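Long-range contacts in LbaCas13a H328A (C2c2) (Lachnospiraceae bacterium NK4A179, PDB 5WLH), which binds a CRISPR guide RNA and, as a Cas13a enzyme guided by it, probably recognises and cleaves target RNA: residues F487-L491 against I935-A939; Q807-L811 against Q930-D934. All blocks are in the same frame, centred on the assembly; numbering follows the deposited sequence.

Overall arrangement
Both contacts use helix 915-941, and their centres lie about 12 Å apart. Interaction 1 sets residues 935-939 almost antiparallel to residues 487-491, which lie on helix 486-517, and is fully buried. Interaction 2 uses the preceding turn, residues 930-934, crossed steeply by residues 807-811 of helix 805-813, and is partly buried. Interaction 1 joins a bidentate salt bridge to an apolar patch of phenylalanine, leucine and isoleucine. Interaction 2 is smaller and is carried by glutamine amides and a tryptophan ring. Nucleotide A25 of chain B links the two: Glu490 in interaction 1 and Tyr931 in interaction 2 both bind its O2', and Gln930 takes its base amine.

Interaction 1 (F487-L491 against I935-A939); sequences FDYEL and IYRRA. With nucleotides of chain B.
Glu490 serves protein and RNA at once: its carboxylate is gripped by Arg938 and also accepts a hydrogen bond from the ribose of A25 of chain B. Arg938 comes end-on with two nitrogens. Arg938 NH1 reaches Glu490 OE2 at 2.9 Å, nearly straight at 166°, in the guanidinium plane and on the syn lone pair. Arg938 NH2 reaches Glu490 OE1 at 2.8 Å, but this bond is more bent, and OE1 is met 34° out of the carboxylate plane. O2' of A25 of chain B donates to the same Glu490 OE1 at 2.5 Å. The bend of Arg938 at chi3 (-79°) turns the guanidinium toward Glu490. Asp934 holds its NE, and Tyr38 also bonds NH1.

The rest of the contact is apolar. Ala939 lies over one face of the Phe487 ring, with its CA 3.9 Å from the centroid, a CH-pi contact. Ile935 fits between Phe487 and Leu491; Ile935 CD1 presses on the neighbouring backbone, 3.4 Å from Glu490 C. Leu491 CD2 meets both Ile935 CD1 and Tyr936 CE2, the latter at 3.8 Å. The Tyr936 hydroxyl bonds Ile950 O.

The two helix segments run antiparallel, with axes 10.1 Å apart. Tyr489 turns the other way, its ring edge near O3' of A26 of chain B. Arg938 thus matches the charge of the buried carboxylate while OE1 still accepts the A25 O2' hydrogen bond. A 2'-hydroxyl is the mark of RNA, so this bond is consistent with a site that reads the ribose of the guide.

Interaction 2 (Q807-L811 against Q930-D934); sequences QICQL and QYVWD. With nucleotides of chain B.
Gln810 sends its chain out extended, while Gln930 bends at chi2 (-85°), and the side chains come from opposite directions. Their amide planes are 71° apart. Gln930 NE2 gives a weak hydrogen bond to Gln810 OE1 at 3.2 Å, and Gln930 CG packs on the same amide, 3.3 Å from Gln810 CD. Gln810 NE2 bonds Ser673 O, a stronger tie outside the two segments. The other end of the Gln930 amide faces the RNA: Gln930 OE1 accepts N6 of A25 of chain B at 2.8 Å, almost straight at 174°. Gln930 thus joins its neighbour helix to the adenine.

The Gln807 amide approaches the Trp933 ring at a shallow tilt. Gln807 NE2 lies 3.4 Å from Trp933 NE1, but both are donors and no hydrogen bond forms; Gln807 OE1 bonds Thr804 N. Leu811 CD2 reaches the ring edge at Trp933 CH2, a loose 4.4 Å contact.

Tyr931 lays one ring face against the A25 base, and Tyr931 OH donates to A25 O2' at 2.6 Å. With an alanine in its place, the adenine would probably lose its stacking face and O2' this donor, so the nucleotide could shift.

Asp934 forms salt bridges to Arg937 and Arg938 beside the base. The axes of segments 807-811 and 930-934 cross steeply, 12.2 Å apart at their closest. Helix 786-799 touches Ile808 and Leu811 of helix 805-813, while helix 486-517 touches Tyr931 and Val932.

Interaction 1 (F487-L491 against I935-A939)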
# COMPACT_ATOMS: atom_id res chain seq x y z
N PHE A 487 13.43 14.28 -4.69
CA PHE A 487 13.87 13.76 -3.40
C PHE A 487 13.05 14.37 -2.26
O PHE A 487 12.75 13.68 -1.28
CB PHE A 487 15.36 14.07 -3.18
CG PHE A 487 16.24 13.54 -4.27
CD1 PHE A 487 16.57 12.19 -4.30
CD2 PHE A 487 16.71 14.37 -5.26
CE1 PHE A 487 17.38 11.67 -5.31
CE2 PHE A 487 17.51 13.87 -6.27
CZ PHE A 487 17.87 12.52 -6.29
N ASP A 488 12.70 15.66 -2.38
CA ASP A 488 11.86 16.31 -1.37
C ASP A 488 10.57 15.54 -1.17
O ASP A 488 10.10 15.35 -0.04
CB ASP A 488 11.52 17.75 -1.79
CG ASP A 488 12.70 18.69 -1.73
OD1 ASP A 488 13.59 18.48 -0.89
OD2 ASP A 488 12.72 19.66 -2.50
N TYR A 489 9.94 15.14 -2.28
CA TYR A 489 8.67 14.43 -2.18
C TYR A 489 8.86 13.00 -1.71
O TYR A 489 7.96 12.43 -1.07
CB TYR A 489 7.94 14.49 -3.52
CG TYR A 489 6.97 15.66 -3.61
CD1 TYR A 489 7.22 16.85 -2.93
CD2 TYR A 489 5.83 15.57 -4.38
CE1 TYR A 489 6.32 17.92 -3.01
CE2 TYR A 489 4.92 16.63 -4.48
CZ TYR A 489 5.18 17.79 -3.79
OH TYR A 489 4.28 18.82 -3.90
N GLU A 490 10.00 12.38 -2.02
CA GLU A 490 10.27 11.08 -1.42
C GLU A 490 10.30 11.18 0.11
O GLU A 490 9.73 10.34 0.81
CB GLU A 490 11.59 10.53 -1.96
CG GLU A 490 11.54 10.15 -3.43
CD GLU A 490 12.78 9.40 -3.83
OE1 GLU A 490 12.74 8.14 -3.84
OE2 GLU A 490 13.80 10.08 -4.09
N LEU A 491 10.93 12.23 0.64
CA LEU A 491 10.95 12.42 2.08
C LEU A 491 9.54 12.62 2.63
O LEU A 491 9.19 12.04 3.67
CB LEU A 491 11.82 13.63 2.44
CG LEU A 491 13.33 13.47 2.25
CD1 LEU A 491 13.99 14.83 2.46
CD2 LEU A 491 13.89 12.47 3.24
N ILE A 935 16.98 8.00 0.47
CA ILE A 935 16.74 9.27 -0.21
C ILE A 935 17.94 10.19 -0.06
O ILE A 935 18.40 10.81 -1.03
CB ILE A 935 15.48 9.96 0.32
CG1 ILE A 935 14.23 9.09 0.07
CG2 ILE A 935 15.33 11.33 -0.36
CD1 ILE A 935 13.08 9.42 1.01
N TYR A 936 18.42 10.35 1.18
CA TYR A 936 19.56 11.22 1.39
C TYR A 936 20.78 10.68 0.66
O TYR A 936 21.59 11.45 0.12
CB TYR A 936 19.82 11.36 2.88
CG TYR A 936 18.89 12.36 3.52
CD1 TYR A 936 18.84 13.68 3.09
CD2 TYR A 936 18.03 11.98 4.54
CE1 TYR A 936 17.98 14.59 3.67
CE2 TYR A 936 17.16 12.89 5.12
CZ TYR A 936 17.14 14.19 4.68
OH TYR A 936 16.29 15.09 5.26
N ARG A 937 20.93 9.35 0.64
CA ARG A 937 22.03 8.73 -0.09
C ARG A 937 21.99 9.13 -1.56
O ARG A 937 23.01 9.51 -2.15
CB ARG A 937 21.95 7.22 0.06
CG ARG A 937 23.02 6.44 -0.67
CD ARG A 937 22.73 4.93 -0.55
NE ARG A 937 21.56 4.51 -1.32
CZ ARG A 937 21.52 4.38 -2.64
NH1 ARG A 937 22.59 4.64 -3.38
NH2 ARG A 937 20.39 4.00 -3.23
N ARG A 938 20.81 9.02 -2.18
CA ARG A 938 20.69 9.32 -3.60
C ARG A 938 20.74 10.82 -3.87
O ARG A 938 21.34 11.25 -4.86
CB ARG A 938 19.40 8.69 -4.16
CG ARG A 938 19.50 7.15 -4.26
CD ARG A 938 18.23 6.53 -4.86
NE ARG A 938 17.16 6.42 -3.86
CZ ARG A 938 16.12 7.24 -3.80
NH1 ARG A 938 16.00 8.23 -4.67
NH2 ARG A 938 15.19 7.08 -2.86
N ALA A 939 20.15 11.63 -2.99
CA ALA A 939 20.33 13.08 -3.10
C ALA A 939 21.81 13.43 -3.03
O ALA A 939 22.31 14.23 -3.82
CB ALA A 939 19.55 13.80 -2.00
P A B 26 6.74 7.07 -5.26
OP1 A B 26 5.58 6.86 -4.37
OP2 A B 26 6.75 6.64 -6.68
O5' A B 26 7.10 8.62 -5.25
C5' A B 26 6.99 9.41 -4.07
C4' A B 26 6.77 10.85 -4.46
O4' A B 26 7.98 11.36 -5.08
C3' A B 26 5.66 11.05 -5.48
O3' A B 26 5.09 12.34 -5.31
C2' A B 26 6.42 11.00 -6.80
O2' A B 26 5.77 11.58 -7.91
C1' A B 26 7.72 11.72 -6.43
N9 A B 26 8.84 11.24 -7.23
C8 A B 26 9.66 10.18 -6.94
N7 A B 26 10.55 9.95 -7.88
C5 A B 26 10.29 10.92 -8.83
C6 A B 26 10.91 11.20 -10.06
N6 A B 26 11.94 10.47 -10.51
N1 A B 26 10.41 12.21 -10.79
C2 A B 26 9.38 12.93 -10.30
N3 A B 26 8.72 12.75 -9.16
C4 A B 26 9.24 11.72 -8.45
P A B 25 10.83 4.92 -8.73
OP1 A B 25 12.20 5.53 -8.68
OP2 A B 25 10.53 3.86 -9.71
O5' A B 25 10.53 4.37 -7.27
C5' A B 25 9.24 3.90 -6.91
C4' A B 25 8.84 4.41 -5.55
O4' A B 25 9.61 3.72 -4.52
C3' A B 25 9.07 5.90 -5.32
O3' A B 25 8.00 6.41 -4.54
C2' A B 25 10.32 5.94 -4.47
O2' A B 25 10.44 7.10 -3.66
C1' A B 25 10.13 4.69 -3.63
N9 A B 25 11.36 4.21 -3.01
C8 A B 25 12.64 4.32 -3.49
N7 A B 25 13.55 3.85 -2.67
C5 A B 25 12.81 3.41 -1.58
C6 A B 25 13.19 2.81 -0.38
N6 A B 25 14.46 2.55 -0.08
N1 A B 25 12.22 2.51 0.51
C2 A B 25 10.94 2.78 0.20
N3 A B 25 10.47 3.35 -0.91
C4 A B 25 11.47 3.64 -1.76
P U B 27 3.54 12.59 -5.66
OP1 U B 27 3.34 12.42 -7.09
OP2 U B 27 3.08 13.87 -5.05
O5' U B 27 2.81 11.40 -4.91
C5' U B 27 1.40 11.34 -4.85
C4' U B 27 0.99 9.91 -4.67
O4' U B 27 1.14 9.22 -5.93
C3' U B 27 1.84 9.11 -3.66
O3' U B 27 1.00 8.27 -2.89
C2' U B 27 2.67 8.20 -4.56
O2' U B 27 3.11 7.00 -3.94
C1' U B 27 1.67 7.95 -5.66
N1 U B 27 2.17 7.30 -6.88
C2 U B 27 1.26 6.51 -7.57
O2 U B 27 0.09 6.42 -7.24
N3 U B 27 1.75 5.85 -8.68
C4 U B 27 3.05 5.92 -9.14
O4 U B 27 3.37 5.27 -10.14
C5 U B 27 3.93 6.73 -8.35
C6 U B 27 3.48 7.38 -7.27

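Interaction 2 (Q807-L811 against Q930-D934)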
# COMPACT_ATOMS: atom_id res chain seq x y z
N GLN A 807 22.98 -2.97 4.60
CA GLN A 807 22.93 -1.98 3.52
C GLN A 807 23.28 -2.59 2.18
O GLN A 807 22.71 -2.19 1.16
CB GLN A 807 23.85 -0.80 3.86
CG GLN A 807 23.33 -0.03 5.08
CD GLN A 807 24.31 0.99 5.63
OE1 GLN A 807 25.53 0.80 5.59
NE2 GLN A 807 23.76 2.07 6.15
N ILE A 808 24.17 -3.59 2.15
CA ILE A 808 24.38 -4.33 0.92
C ILE A 808 23.09 -5.05 0.51
O ILE A 808 22.68 -5.01 -0.66
CB ILE A 808 25.56 -5.31 1.06
CG1 ILE A 808 26.84 -4.53 1.33
CG2 ILE A 808 25.68 -6.14 -0.19
CD1 ILE A 808 27.99 -5.40 1.84
N CYS A 809 22.42 -5.70 1.47
CA CYS A 809 21.17 -6.38 1.17
C CYS A 809 20.13 -5.42 0.62
O CYS A 809 19.42 -5.74 -0.34
CB CYS A 809 20.59 -7.06 2.41
SG CYS A 809 21.48 -8.52 2.97
N GLN A 810 20.02 -4.24 1.24
CA GLN A 810 19.02 -3.28 0.80
C GLN A 810 19.30 -2.81 -0.63
O GLN A 810 18.38 -2.72 -1.45
CB GLN A 810 18.99 -2.09 1.75
CG GLN A 810 18.58 -2.45 3.16
CD GLN A 810 19.00 -1.42 4.17
OE1 GLN A 810 19.67 -0.45 3.84
NE2 GLN A 810 18.57 -1.60 5.41
N LEU A 811 20.56 -2.54 -0.94
CA LEU A 811 20.91 -2.06 -2.27
C LEU A 811 20.73 -3.15 -3.31
O LEU A 811 20.37 -2.86 -4.45
CB LEU A 811 22.33 -1.51 -2.28
CG LEU A 811 22.50 -0.24 -1.44
CD1 LEU A 811 23.94 0.21 -1.42
CD2 LEU A 811 21.58 0.87 -1.94
N GLN A 930 15.02 3.31 6.72
CA GLN A 930 15.79 2.94 5.54
C GLN A 930 15.45 3.82 4.36
O GLN A 930 16.33 4.16 3.57
CB GLN A 930 15.53 1.47 5.19
CG GLN A 930 16.62 0.88 4.29
CD GLN A 930 16.42 1.15 2.82
OE1 GLN A 930 15.29 1.41 2.38
NE2 GLN A 930 17.51 1.05 2.04
N TYR A 931 14.16 4.14 4.19
CA TYR A 931 13.74 4.99 3.08
C TYR A 931 14.38 6.37 3.19
O TYR A 931 14.97 6.88 2.24
CB TYR A 931 12.21 5.07 3.08
CG TYR A 931 11.51 5.69 1.88
CD1 TYR A 931 12.19 5.99 0.70
CD2 TYR A 931 10.15 5.96 1.95
CE1 TYR A 931 11.51 6.57 -0.38
CE2 TYR A 931 9.48 6.51 0.90
CZ TYR A 931 10.15 6.83 -0.26
OH TYR A 931 9.43 7.40 -1.28
N VAL A 932 14.33 6.96 4.38
CA VAL A 932 14.93 8.28 4.56
C VAL A 932 16.42 8.21 4.28
O VAL A 932 16.98 9.08 3.60
CB VAL A 932 14.63 8.80 5.97
CG1 VAL A 932 15.45 10.05 6.28
CG2 VAL A 932 13.11 9.09 6.13
N TRP A 933 17.09 7.17 4.79
CA TRP A 933 18.52 7.02 4.51
C TRP A 933 18.77 6.92 3.01
O TRP A 933 19.70 7.54 2.47
CB TRP A 933 19.04 5.78 5.24
CG TRP A 933 20.43 5.28 4.84
CD1 TRP A 933 21.63 5.64 5.42
CD2 TRP A 933 20.74 4.32 3.83
NE1 TRP A 933 22.67 4.97 4.81
CE2 TRP A 933 22.15 4.16 3.82
CE3 TRP A 933 19.98 3.59 2.92
CZ2 TRP A 933 22.79 3.29 2.95
CZ3 TRP A 933 20.62 2.73 2.05
CH2 TRP A 933 22.02 2.59 2.07
N ASP A 934 17.94 6.15 2.31
CA ASP A 934 18.16 5.91 0.89
C ASP A 934 17.95 7.19 0.08
O ASP A 934 18.66 7.44 -0.90
CB ASP A 934 17.23 4.80 0.41
CG ASP A 934 17.57 4.34 -0.99
OD1 ASP A 934 18.67 3.76 -1.17
OD2 ASP A 934 16.75 4.56 -1.91
P A B 25 10.83 4.92 -8.73
OP1 A B 25 12.20 5.53 -8.68
OP2 A B 25 10.53 3.86 -9.71
O5' A B 25 10.53 4.37 -7.27
C5' A B 25 9.24 3.90 -6.91
C4' A B 25 8.84 4.41 -5.55
O4' A B 25 9.61 3.72 -4.52
C3' A B 25 9.07 5.90 -5.32
O3' A B 25 8.00 6.41 -4.54
C2' A B 25 10.32 5.94 -4.47
O2' A B 25 10.44 7.10 -3.66
C1' A B 25 10.13 4.69 -3.63
N9 A B 25 11.36 4.21 -3.01
C8 A B 25 12.64 4.32 -3.49
N7 A B 25 13.55 3.85 -2.67
C5 A B 25 12.81 3.41 -1.58
C6 A B 25 13.19 2.81 -0.38
N6 A B 25 14.46 2.55 -0.08
N1 A B 25 12.22 2.51 0.51
C2 A B 25 10.94 2.78 0.20
N3 A B 25 10.47 3.35 -0.91
C4 A B 25 11.47 3.64 -1.76